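Local coordinates for putative capsular polysaccharide biosynthesis protein (Streptococcus pneumoniae serotype 4, PDB 6EWJ) that probably transfers an amino group to a sugar, using pyridoxal phosphate as cofactor, in the biosynthesis of teichoic acid, at residues 86-91 with 349-354; 106-111 with 371-376; 112-117 with 138-143; 133-138 with 174-179. All coordinates share one frame; numbering follows the deposited sequence.

Contact 1 (86-91 with 349-354); sequences PAMTYT and VHYKPL
L354 N donates to A87 O at 2.9 Å, nearly straight, and this bond ties together two irregular loops whose CA atoms come nearest at M88 and P353. A second backbone tie is indirect: water 1 gives one proton to T89 O and the other to K352 O.

Beyond the water, with CG anti to its carbonyl carbon (chi1 -65°), the Y351 ring swings over the other loop. One face lies on the T89-Y90 peptide, with T89 C and Y90 N each 3.7 Å above the plane, and H350 CB covers the opposite face. Buried Y90 N finds no hydrogen-bond partner. The Y90 side chain adds CB, 3.6 Å from Y351 CZ, while the two rings meet obliquely. M88 bends twice along its chain, so that SD comes to the edge of the Y351 ring and CE stops 3.2 Å from Y351 O. On the other flank L354 straddles T89, with CD2 3.3 Å from T89 O and CD1 3.8 Å from T89 CG2.

From the second subunit, Y255 packs on Y90 and E254 forms a salt bridge with K352. Y351 is a pyridoxal phosphate-binding residue, though no cofactor is bound here, and the contact holds its ring beside H179. Helix 371-378 packs on A87, M88 and P353, and strand 103-107 bonds to A87 through V107.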
loop_
_atom_site.group_PDB
_atom_site.type_symbol
_atom_site.label_atom_id
_atom_site.label_comp_id
_atom_site.label_asym_id
_atom_site.label_seq_id
_atom_site.Cartn_x
_atom_site.Cartn_y
_atom_site.Cartn_z
ATOM N N PRO A 86 21.550 0.457 11.043
ATOM C CA PRO A 86 22.053 1.305 12.115
ATOM C C PRO A 86 21.103 1.430 13.277
ATOM O O PRO A 86 19.880 1.336 13.093
ATOM C CB PRO A 86 22.248 2.660 11.434
ATOM C CG PRO A 86 22.199 2.417 9.945
ATOM C CD PRO A 86 21.316 1.208 9.802
ATOM N N ALA A 87 21.679 1.626 14.475
ATOM C CA ALA A 87 20.905 1.899 15.685
ATOM C C ALA A 87 20.259 3.284 15.613
ATOM O O ALA A 87 19.187 3.504 16.214
ATOM C CB ALA A 87 21.778 1.747 16.908
ATOM N N MET A 88 20.836 4.170 14.781
ATOM C CA MET A 88 20.375 5.524 14.571
ATOM C C MET A 88 19.741 5.594 13.195
ATOM O O MET A 88 20.397 5.842 12.177
ATOM C CB MET A 88 21.551 6.511 14.694
ATOM C CG MET A 88 21.287 7.953 14.192
ATOM S SD MET A 88 19.866 8.680 15.010
ATOM C CE MET A 88 20.433 8.541 16.689
ATOM N N THR A 89 18.428 5.333 13.152
ATOM C CA THR A 89 17.648 5.512 11.927
ATOM C C THR A 89 16.152 5.584 12.257
ATOM O O THR A 89 15.753 5.460 13.410
ATOM C CB THR A 89 17.896 4.392 10.912
ATOM O OG1 THR A 89 17.240 4.714 9.673
ATOM C CG2 THR A 89 17.408 3.058 11.408
ATOM N N TYR A 90 15.347 5.844 11.219
ATOM C CA TYR A 90 13.922 5.856 11.344
ATOM C C TYR A 90 13.371 4.427 11.483
ATOM O O TYR A 90 13.933 3.489 10.899
ATOM C CB TYR A 90 13.312 6.523 10.105
ATOM C CG TYR A 90 11.794 6.710 10.197
ATOM C CD1 TYR A 90 11.205 7.424 11.246
ATOM C CD2 TYR A 90 10.962 6.259 9.173
ATOM C CE1 TYR A 90 9.814 7.612 11.318
ATOM C CE2 TYR A 90 9.571 6.436 9.250
ATOM C CZ TYR A 90 9.008 7.104 10.319
ATOM O OH TYR A 90 7.619 7.295 10.325
ATOM N N THR A 91 12.265 4.252 12.216
ATOM C CA THR A 91 11.727 2.914 12.420
ATOM C C THR A 91 11.512 2.091 11.116
ATOM O O THR A 91 11.721 0.874 11.120
ATOM C CB THR A 91 10.400 2.911 13.220
ATOM O OG1 THR A 91 9.987 1.562 13.417
ATOM C CG2 THR A 91 9.292 3.706 12.541
ATOM N N VAL A 349 13.534 16.172 15.785
ATOM C CA VAL A 349 14.641 15.350 16.252
ATOM C C VAL A 349 14.722 14.143 15.349
ATOM O O VAL A 349 13.734 13.419 15.166
ATOM C CB VAL A 349 14.529 14.913 17.751
ATOM C CG1 VAL A 349 15.642 13.923 18.111
ATOM C CG2 VAL A 349 14.568 16.103 18.668
ATOM N N HIS A 350 15.884 13.963 14.743
ATOM C CA HIS A 350 16.180 12.803 13.911
ATOM C C HIS A 350 17.472 12.180 14.436
ATOM O O HIS A 350 18.573 12.713 14.150
ATOM C CB HIS A 350 16.393 13.206 12.464
ATOM C CG HIS A 350 15.210 13.861 11.829
ATOM N ND1 HIS A 350 14.924 15.188 12.017
ATOM C CD2 HIS A 350 14.223 13.365 11.057
ATOM C CE1 HIS A 350 13.830 15.501 11.352
ATOM N NE2 HIS A 350 13.363 14.402 10.787
ATOM N N TYR A 351 17.406 11.103 15.210
ATOM C CA TYR A 351 16.188 10.405 15.671
ATOM C C TYR A 351 16.467 9.823 17.026
ATOM O O TYR A 351 17.601 9.726 17.449
ATOM C CB TYR A 351 15.876 9.198 14.823
ATOM C CG TYR A 351 15.522 9.413 13.378
ATOM C CD1 TYR A 351 14.221 9.673 13.007
ATOM C CD2 TYR A 351 16.501 9.325 12.364
ATOM C CE1 TYR A 351 13.873 9.845 11.657
ATOM C CE2 TYR A 351 16.142 9.494 11.013
ATOM C CZ TYR A 351 14.809 9.751 10.679
ATOM O OH TYR A 351 14.410 9.923 9.315
ATOM N N LYS A 352 15.396 9.439 17.727
ATOM C CA LYS A 352 15.515 8.521 18.823
ATOM C C LYS A 352 16.154 7.275 18.270
ATOM O O LYS A 352 15.715 6.796 17.254
ATOM C CB LYS A 352 14.133 8.113 19.332
ATOM C CG LYS A 352 13.451 9.164 20.124
ATOM C CD LYS A 352 12.281 8.536 20.895
ATOM C CE LYS A 352 11.716 9.524 21.856
ATOM N NZ LYS A 352 10.460 8.997 22.490
ATOM N N PRO A 353 17.190 6.724 18.937
ATOM C CA PRO A 353 17.752 5.490 18.447
ATOM C C PRO A 353 16.667 4.412 18.603
ATOM O O PRO A 353 15.850 4.492 19.525
ATOM C CB PRO A 353 18.898 5.208 19.423
ATOM C CG PRO A 353 19.256 6.540 19.954
ATOM C CD PRO A 353 17.969 7.278 20.049
ATOM N N LEU A 354 16.688 3.430 17.720
ATOM C CA LEU A 354 15.658 2.378 17.706
ATOM C C LEU A 354 15.448 1.716 19.080
ATOM O O LEU A 354 14.323 1.539 19.452
ATOM C CB LEU A 354 15.973 1.345 16.648
ATOM C CG LEU A 354 15.991 1.941 15.216
ATOM C CD1 LEU A 354 16.207 0.796 14.250
ATOM C CD2 LEU A 354 14.721 2.676 14.794
HETATM O O HOH W 1 13.940 6.041 15.193
#

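Contact 2 (106-111 with 371-376); sequences MVDIQA and PKAYAF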
loop_
_atom_site.group_PDB
_atom_site.type_symbol
_atom_site.label_atom_id
_atom_site.label_comp_id
_atom_site.label_asym_id
_atom_site.label_seq_id
_atom_site.Cartn_x
_atom_site.Cartn_y
_atom_site.Cartn_z
ATOM N N MET A 106 21.329 -4.560 14.967
ATOM C CA MET A 106 21.631 -3.139 15.005
ATOM C C MET A 106 23.112 -2.946 15.262
ATOM O O MET A 106 23.732 -3.758 15.979
ATOM C CB MET A 106 20.801 -2.454 16.102
ATOM C CG MET A 106 19.304 -2.543 15.860
ATOM S SD MET A 106 18.383 -1.534 17.042
ATOM C CE MET A 106 16.771 -2.243 16.719
ATOM N N VAL A 107 23.653 -1.887 14.669
ATOM C CA VAL A 107 25.075 -1.551 14.816
ATOM C C VAL A 107 25.180 -0.095 15.259
ATOM O O VAL A 107 24.485 0.760 14.725
ATOM C CB VAL A 107 25.844 -1.770 13.510
ATOM C CG1 VAL A 107 27.301 -1.377 13.665
ATOM C CG2 VAL A 107 25.761 -3.228 13.087
ATOM N N ASP A 108 26.069 0.164 16.228
ATOM C CA ASP A 108 26.248 1.502 16.757
ATOM C C ASP A 108 26.916 2.389 15.722
ATOM O O ASP A 108 27.517 1.891 14.748
ATOM C CB ASP A 108 27.074 1.513 18.072
ATOM C CG ASP A 108 26.786 2.722 18.935
ATOM O OD1 ASP A 108 25.858 3.518 18.610
ATOM O OD2 ASP A 108 27.449 2.874 19.976
ATOM N N ILE A 109 26.823 3.688 15.932
ATOM C CA ILE A 109 27.296 4.636 14.979
ATOM C C ILE A 109 28.630 5.210 15.451
ATOM O O ILE A 109 29.163 4.792 16.479
ATOM C CB ILE A 109 26.227 5.717 14.698
ATOM C CG1 ILE A 109 25.936 6.567 15.934
ATOM C CG2 ILE A 109 24.951 5.044 14.176
ATOM C CD1 ILE A 109 25.272 7.890 15.628
ATOM N N GLN A 110 29.199 6.110 14.657
ATOM C CA GLN A 110 30.495 6.701 14.952
ATOM C C GLN A 110 30.328 7.905 15.892
ATOM O O GLN A 110 29.211 8.331 16.176
ATOM C CB GLN A 110 31.204 7.106 13.652
ATOM C CG GLN A 110 31.389 5.953 12.657
ATOM C CD GLN A 110 32.008 6.391 11.325
ATOM O OE1 GLN A 110 32.789 7.344 11.272
ATOM N NE2 GLN A 110 31.714 5.650 10.250
ATOM N N ALA A 111 31.455 8.475 16.351
ATOM C CA ALA A 111 31.385 9.599 17.302
ATOM C C ALA A 111 30.967 10.927 16.630
ATOM O O ALA A 111 30.398 11.805 17.288
ATOM C CB ALA A 111 32.712 9.752 18.021
ATOM N N PRO A 371 25.901 3.373 22.746
ATOM C CA PRO A 371 26.102 4.687 23.344
ATOM C C PRO A 371 26.342 5.831 22.361
ATOM O O PRO A 371 26.031 6.970 22.677
ATOM C CB PRO A 371 27.342 4.483 24.224
ATOM C CG PRO A 371 28.024 3.261 23.683
ATOM C CD PRO A 371 26.923 2.404 23.195
ATOM N N LYS A 372 26.938 5.543 21.208
ATOM C CA LYS A 372 27.228 6.591 20.214
ATOM C C LYS A 372 25.923 7.070 19.606
ATOM O O LYS A 372 25.703 8.287 19.387
ATOM C CB LYS A 372 28.195 6.083 19.150
ATOM C CG LYS A 372 29.523 5.593 19.743
ATOM C CD LYS A 372 30.549 6.683 19.911
ATOM C CE LYS A 372 31.895 6.112 20.417
ATOM N NZ LYS A 372 31.887 4.951 21.401
ATOM N N ALA A 373 25.037 6.111 19.334
ATOM C CA ALA A 373 23.698 6.427 18.846
ATOM C C ALA A 373 22.985 7.327 19.810
ATOM O O ALA A 373 22.389 8.339 19.411
ATOM C CB ALA A 373 22.876 5.144 18.591
ATOM N N TYR A 374 23.035 6.965 21.093
ATOM C CA TYR A 374 22.436 7.807 22.126
ATOM C C TYR A 374 23.025 9.230 22.130
ATOM O O TYR A 374 22.307 10.198 22.282
ATOM C CB TYR A 374 22.588 7.181 23.524
ATOM C CG TYR A 374 21.813 7.968 24.529
ATOM C CD1 TYR A 374 20.423 7.768 24.648
ATOM C CD2 TYR A 374 22.423 8.939 25.341
ATOM C CE1 TYR A 374 19.681 8.515 25.522
ATOM C CE2 TYR A 374 21.670 9.690 26.231
ATOM C CZ TYR A 374 20.306 9.458 26.311
ATOM O OH TYR A 374 19.525 10.159 27.186
ATOM N N ALA A 375 24.343 9.315 22.073
ATOM C CA ALA A 375 25.019 10.596 22.253
ATOM C C ALA A 375 24.699 11.516 21.067
ATOM O O ALA A 375 24.518 12.712 21.252
ATOM C CB ALA A 375 26.536 10.415 22.461
ATOM N N PHE A 376 24.554 10.940 19.878
ATOM C CA PHE A 376 24.130 11.718 18.692
ATOM C C PHE A 376 22.754 12.314 18.862
ATOM O O PHE A 376 22.550 13.487 18.602
ATOM C CB PHE A 376 24.140 10.816 17.464
ATOM C CG PHE A 376 23.765 11.503 16.190
ATOM C CD1 PHE A 376 22.428 11.581 15.795
ATOM C CD2 PHE A 376 24.744 12.053 15.370
ATOM C CE1 PHE A 376 22.066 12.186 14.592
ATOM C CE2 PHE A 376 24.392 12.673 14.164
ATOM C CZ PHE A 376 23.055 12.737 13.774
HETATM O O HOH W 2 27.858 9.855 18.146
#
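The D108 carboxylate turns the edge that carries both oxygens to the start of helix 371-378. OD2 accepts from K372 N at 3.0 Å and OD1 from A373 N at 2.8 Å, each through its syn lone pair, so two successive N-H groups of the first turn are held by one flat group. P371 N is also close to OD2 but has no hydrogen to give. OD1 takes a further, weak bond from I109 N of its own loop, which helps to fix the rotation of the carboxylate. The other flat group, the F376 ring, is approached obliquely by I109 CD1, which rests 3.6 Å from F376 CB.

I109 carries CG1 between its backbone N and carbonyl carbon (chi1 65°), and from there the branch runs along the helix, CG1 past A373 N and CD1 on to F376. The I109 backbone is close as well, its O 3.1 Å from K372 CB. K372 then leads off along the surface, with CD 4.0 Å from A111 CA; its NZ makes no contact with the D108 carboxylate. Water 2 can donate to Q110 O and K372 O, though not necessarily to both at once. Strand 321-325 packs against F376 through I322 and R324.

D108 thus holds the N-terminal end of a helix from far along the chain, where the helix dipole probably favours its charge. The loop it fastens leaves edge strand 103-107 of the seven-stranded mixed sheet characteristic of fold type I PLP-dependent aminotransferases.

Contact 3 (112-117 with 138-143); sequences DTFEMD and AGIVCD
F114 and E115 meet I140, C142 and D143 where two strand-to-helix loops of the large alpha/beta domain of a fold type I aminotransferase run side by side, one following strand 103-107 and the other strand 129-132. Both strands run parallel to strand 82-86, which lies between them in the sheet. Each loop ends at a helix N-cap, D117 before helix 118-124 and D143 before helix 144-153, and E115 links the first loop to the second of these caps.

F114 places its ring between its own backbone N and carbonyl carbon (chi1 65°), which sends it across to the other loop edge first. CZ comes 3.3 Å from I140 O, near the ring plane, and CE2 lies 3.7 Å from I140 CB. C142 SG sits obliquely to the same ring, 4.0 Å from CE1, a sulfur-aromatic contact. L137 and L307 also pack on F114.

C142 SG also touches E115 CG at 3.8 Å. E115 then extends to the cap: OE1 accepts from D143 N at 2.8 Å, the N-H arriving 41° out of the carboxylate plane. Y118 OH is a second partner of OE1, so two bonds grip this oxygen. The D143 carboxylate stands almost perpendicular to that of E115 without touching it, and the nearby start of helix 144-153 may ease the closeness of the two like charges. The other oxygen is served by water 3, which donates to E115 OE2 at 3.0 Å and to V141 O at 2.7 Å.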
loop_
_atom_site.group_PDB
_atom_site.type_symbol
_atom_site.label_atom_id
_atom_site.label_comp_id
_atom_site.label_asym_id
_atom_site.label_seq_id
_atom_site.Cartn_x
_atom_site.Cartn_y
_atom_site.Cartn_z
ATOM N N ASP A 112 31.258 11.077 15.338
ATOM C CA ASP A 112 31.231 12.382 14.684
ATOM C C ASP A 112 30.426 12.349 13.412
ATOM O O ASP A 112 30.655 13.166 12.520
ATOM C CB ASP A 112 32.685 12.830 14.315
ATOM C CG ASP A 112 33.637 12.742 15.485
ATOM O OD1 ASP A 112 33.323 13.364 16.526
ATOM O OD2 ASP A 112 34.731 12.099 15.355
ATOM N N THR A 113 29.543 11.363 13.307
ATOM C CA THR A 113 28.675 11.223 12.186
ATOM C C THR A 113 27.635 10.144 12.516
ATOM O O THR A 113 27.860 9.271 13.367
ATOM C CB THR A 113 29.411 10.875 10.850
ATOM O OG1 THR A 113 28.491 10.902 9.778
ATOM C CG2 THR A 113 30.099 9.498 10.883
ATOM N N PHE A 114 26.548 10.214 11.779
ATOM C CA PHE A 114 25.455 9.272 11.902
ATOM C C PHE A 114 25.814 7.889 11.412
ATOM O O PHE A 114 25.090 6.927 11.726
ATOM C CB PHE A 114 24.230 9.785 11.144
ATOM C CG PHE A 114 24.446 9.880 9.667
ATOM C CD1 PHE A 114 24.257 8.775 8.870
ATOM C CD2 PHE A 114 24.962 11.056 9.114
ATOM C CE1 PHE A 114 24.471 8.852 7.540
ATOM C CE2 PHE A 114 25.189 11.134 7.781
ATOM C CZ PHE A 114 24.948 10.031 6.983
ATOM N N GLU A 115 26.853 7.772 10.581
ATOM C CA GLU A 115 27.134 6.499 9.920
ATOM C C GLU A 115 27.504 5.415 10.907
ATOM O O GLU A 115 28.035 5.691 11.996
ATOM C CB GLU A 115 28.250 6.629 8.897
ATOM C CG GLU A 115 27.923 7.449 7.631
ATOM C CD GLU A 115 29.068 7.381 6.630
ATOM O OE1 GLU A 115 29.419 6.258 6.223
ATOM O OE2 GLU A 115 29.617 8.446 6.214
ATOM N N MET A 116 27.213 4.177 10.535
ATOM C CA MET A 116 27.627 3.022 11.315
ATOM C C MET A 116 29.156 3.030 11.494
ATOM O O MET A 116 29.918 3.450 10.585
ATOM C CB MET A 116 27.210 1.719 10.660
ATOM C CG MET A 116 25.742 1.404 10.841
ATOM S SD MET A 116 25.243 -0.142 10.099
ATOM C CE MET A 116 25.339 0.322 8.348
ATOM N N ASP A 117 29.586 2.635 12.693
ATOM C CA ASP A 117 30.960 2.302 12.943
ATOM C C ASP A 117 31.203 1.018 12.161
ATOM O O ASP A 117 30.587 0.002 12.435
ATOM C CB ASP A 117 31.168 2.130 14.463
ATOM C CG ASP A 117 32.562 1.685 14.837
ATOM O OD1 ASP A 117 33.169 0.868 14.122
ATOM O OD2 ASP A 117 33.031 2.113 15.908
ATOM N N ALA A 138 19.656 12.639 6.193
ATOM C CA ALA A 138 19.553 14.017 5.771
ATOM C C ALA A 138 19.947 14.283 4.308
ATOM O O ALA A 138 19.927 15.426 3.871
ATOM C CB ALA A 138 20.338 14.909 6.708
ATOM N N GLY A 139 20.275 13.236 3.565
ATOM C CA GLY A 139 20.766 13.310 2.163
ATOM C C GLY A 139 22.233 12.973 2.021
ATOM O O GLY A 139 22.761 12.819 0.912
ATOM N N ILE A 140 22.898 12.841 3.145
ATOM C CA ILE A 140 24.313 12.536 3.181
ATOM C C ILE A 140 24.511 11.018 2.975
ATOM O O ILE A 140 24.058 10.221 3.787
ATOM C CB ILE A 140 24.897 12.967 4.535
ATOM C CG1 ILE A 140 24.603 14.465 4.772
ATOM C CG2 ILE A 140 26.397 12.707 4.576
ATOM C CD1 ILE A 140 24.680 14.879 6.218
ATOM N N VAL A 141 25.258 10.652 1.908
ATOM C CA VAL A 141 25.396 9.270 1.483
ATOM C C VAL A 141 26.521 8.657 2.282
ATOM O O VAL A 141 27.530 9.318 2.500
ATOM C CB VAL A 141 25.717 9.152 -0.032
ATOM C CG1 VAL A 141 25.998 7.710 -0.426
ATOM C CG2 VAL A 141 24.524 9.656 -0.849
ATOM N N CYS A 142 26.363 7.396 2.700
ATOM C CA CYS A 142 27.401 6.674 3.439
ATOM C C CYS A 142 28.729 6.362 2.674
ATOM O O CYS A 142 28.837 6.521 1.465
ATOM C CB CYS A 142 26.836 5.381 3.991
ATOM S SG CYS A 142 25.533 5.712 5.240
ATOM N N ASP A 143 29.711 5.882 3.416
ATOM C CA ASP A 143 31.058 5.539 2.898
ATOM C C ASP A 143 30.955 4.200 2.168
ATOM O O ASP A 143 31.247 3.137 2.731
ATOM C CB ASP A 143 31.991 5.466 4.141
ATOM C CG ASP A 143 33.438 5.269 3.829
ATOM O OD1 ASP A 143 33.848 5.202 2.658
ATOM O OD2 ASP A 143 34.179 5.104 4.841
HETATM O O HOH W 3 30.038 9.461 3.426
#

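Contact 4 (133-138 with 174-179); sequences IPVELA and VSDSAH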
loop_
_atom_site.group_PDB
_atom_site.type_symbol
_atom_site.label_atom_id
_atom_site.label_comp_id
_atom_site.label_asym_id
_atom_site.label_seq_id
_atom_site.Cartn_x
_atom_site.Cartn_y
_atom_site.Cartn_z
ATOM N N ILE A 133 21.519 -2.504 5.496
ATOM C CA ILE A 133 20.751 -1.296 5.151
ATOM C C ILE A 133 21.377 -0.003 5.756
ATOM O O ILE A 133 20.961 0.437 6.833
ATOM C CB ILE A 133 19.236 -1.411 5.576
ATOM C CG1 ILE A 133 18.629 -2.748 5.115
ATOM C CG2 ILE A 133 18.421 -0.229 5.000
ATOM C CD1 ILE A 133 17.152 -2.958 5.497
ATOM N N PRO A 134 22.351 0.623 5.065
ATOM C CA PRO A 134 22.743 1.968 5.446
ATOM C C PRO A 134 21.608 2.978 5.213
ATOM O O PRO A 134 20.824 2.802 4.254
ATOM C CB PRO A 134 23.910 2.284 4.475
ATOM C CG PRO A 134 24.237 1.004 3.764
ATOM C CD PRO A 134 22.932 0.249 3.759
ATOM N N VAL A 135 21.568 4.027 6.027
ATOM C CA VAL A 135 20.665 5.132 5.806
ATOM C C VAL A 135 21.418 6.391 5.411
ATOM O O VAL A 135 22.419 6.776 6.059
ATOM C CB VAL A 135 19.762 5.408 7.032
ATOM C CG1 VAL A 135 20.541 5.776 8.272
ATOM C CG2 VAL A 135 18.767 6.512 6.762
ATOM N N GLU A 136 20.928 7.049 4.379
ATOM C CA GLU A 136 21.588 8.201 3.836
ATOM C C GLU A 136 20.969 9.415 4.548
ATOM O O GLU A 136 20.199 10.197 4.004
ATOM C CB GLU A 136 21.469 8.278 2.313
ATOM C CG GLU A 136 21.520 6.969 1.560
ATOM C CD GLU A 136 22.811 6.173 1.676
ATOM O OE1 GLU A 136 23.795 6.591 2.335
ATOM O OE2 GLU A 136 22.808 5.057 1.090
ATOM N N LEU A 137 21.330 9.554 5.823
ATOM C CA LEU A 137 20.651 10.496 6.696
ATOM C C LEU A 137 20.789 11.925 6.212
ATOM O O LEU A 137 21.915 12.388 5.935
ATOM C CB LEU A 137 21.192 10.416 8.111
ATOM C CG LEU A 137 20.412 11.240 9.132
ATOM C CD1 LEU A 137 19.073 10.589 9.476
ATOM C CD2 LEU A 137 21.250 11.350 10.409
ATOM N N ALA A 138 19.656 12.639 6.193
ATOM C CA ALA A 138 19.553 14.017 5.771
ATOM C C ALA A 138 19.947 14.283 4.308
ATOM O O ALA A 138 19.927 15.426 3.871
ATOM C CB ALA A 138 20.338 14.909 6.708
ATOM N N VAL A 174 21.687 -2.571 0.602
ATOM C CA VAL A 174 20.459 -1.909 0.198
ATOM C C VAL A 174 20.425 -0.545 0.848
ATOM O O VAL A 174 20.255 -0.429 2.073
ATOM C CB VAL A 174 19.229 -2.696 0.640
ATOM C CG1 VAL A 174 17.951 -1.931 0.318
ATOM C CG2 VAL A 174 19.255 -4.082 0.006
ATOM N N SER A 175 20.502 0.494 0.035
ATOM C CA SER A 175 20.435 1.864 0.530
ATOM C C SER A 175 19.027 2.307 0.918
ATOM O O SER A 175 18.113 2.307 0.052
ATOM C CB SER A 175 20.949 2.851 -0.536
ATOM O OG SER A 175 20.717 4.198 -0.082
ATOM N N ASP A 176 18.850 2.736 2.174
ATOM C CA ASP A 176 17.705 3.553 2.509
ATOM C C ASP A 176 17.963 4.998 2.155
ATOM O O ASP A 176 18.546 5.754 2.939
ATOM C CB ASP A 176 17.297 3.407 3.975
ATOM C CG ASP A 176 16.089 4.252 4.326
ATOM O OD1 ASP A 176 15.589 5.031 3.480
ATOM O OD2 ASP A 176 15.613 4.162 5.490
ATOM N N SER A 177 17.558 5.361 0.929
ATOM C CA SER A 177 17.674 6.734 0.388
ATOM C C SER A 177 16.378 7.549 0.461
ATOM O O SER A 177 16.088 8.390 -0.390
ATOM C CB SER A 177 18.183 6.686 -1.042
ATOM O OG SER A 177 19.564 6.396 -1.042
ATOM N N ALA A 178 15.605 7.337 1.501
ATOM C CA ALA A 178 14.418 8.128 1.677
ATOM C C ALA A 178 14.772 9.639 1.612
ATOM O O ALA A 178 13.990 10.417 1.126
ATOM C CB ALA A 178 13.698 7.750 2.981
ATOM N N HIS A 179 15.906 10.021 2.194
ATOM C CA HIS A 179 16.287 11.397 2.305
ATOM C C HIS A 179 17.204 11.850 1.187
ATOM O O HIS A 179 17.659 12.986 1.212
ATOM C CB HIS A 179 17.023 11.629 3.626
ATOM C CG HIS A 179 16.239 11.281 4.851
ATOM N ND1 HIS A 179 16.801 11.338 6.100
ATOM C CD2 HIS A 179 14.948 10.911 5.043
ATOM C CE1 HIS A 179 15.906 11.008 7.013
ATOM N NE2 HIS A 179 14.762 10.744 6.400
HETATM O O HOH W 4 17.686 8.525 3.556
#
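V135 pairs with D176 in a single parallel beta bridge, the continuation of strands 129-132 and 172-177 at the centre of the sheet. D176 is bonded through both its backbone N and its backbone O: the N donates to P134 O at 2.9 Å, nearly straight at the carbonyl, and the O accepts from E136 N at 3.1 Å. Before the bridge, I133 CA offers a C-H to V174 O at 3.2 Å; after it an inverse gamma turn centred on E136 breaks the regular pattern.

E136 bends at its second torsion (chi2 -63°) and carries OE2 over to S175 OG, which donates to the anti lone pair at a very short, doubtful 2.5 Å; Y144 OH bonds to the same oxygen, and E136 OE1 is taken by C142 N. D176 OD1 closes an Asx turn by accepting from A178 N at 3.0 Å, while OD2 is paired with S93 OG. S177 OG is hydrogen-bonded to S190 OG. Water 4 bridges the two segments beside the turn, accepting from H179 N at 2.7 Å and donating to D176 O and, weakly, to E136 O.

H179 binds pyridoxal phosphate, absent from this chain, and L137 CD1 lies alongside its ring. A138 N donates to H179 ND1 at 3.1 Å, close to the ring plane, which helps to set the rotation of the imidazole.

From the N terminus, 86-91 opens contact 1 and 106-111 opens contact 2; both close late in the chain, at 349-354 and 371-376, and so cross. Within this long excursion lie contacts 3 and 4. Contact 4 opens at 133-138, before contact 3 closes at 138-143, and closes later at 174-179, so these two cross and share A138. Contact 3 joins the loops after strands 103-107 and 129-132; contact 4 pairs the chain after strand 129-132 with strand 172-177. Contacts 1 and 2 bring the C-terminal part back onto the sheet. M88 CE packs on A373 O between contacts 1 and 2, Q110 N probably bonds E115 O between 2 and 3, and contacts 1 and 4 converge on the cofactor site.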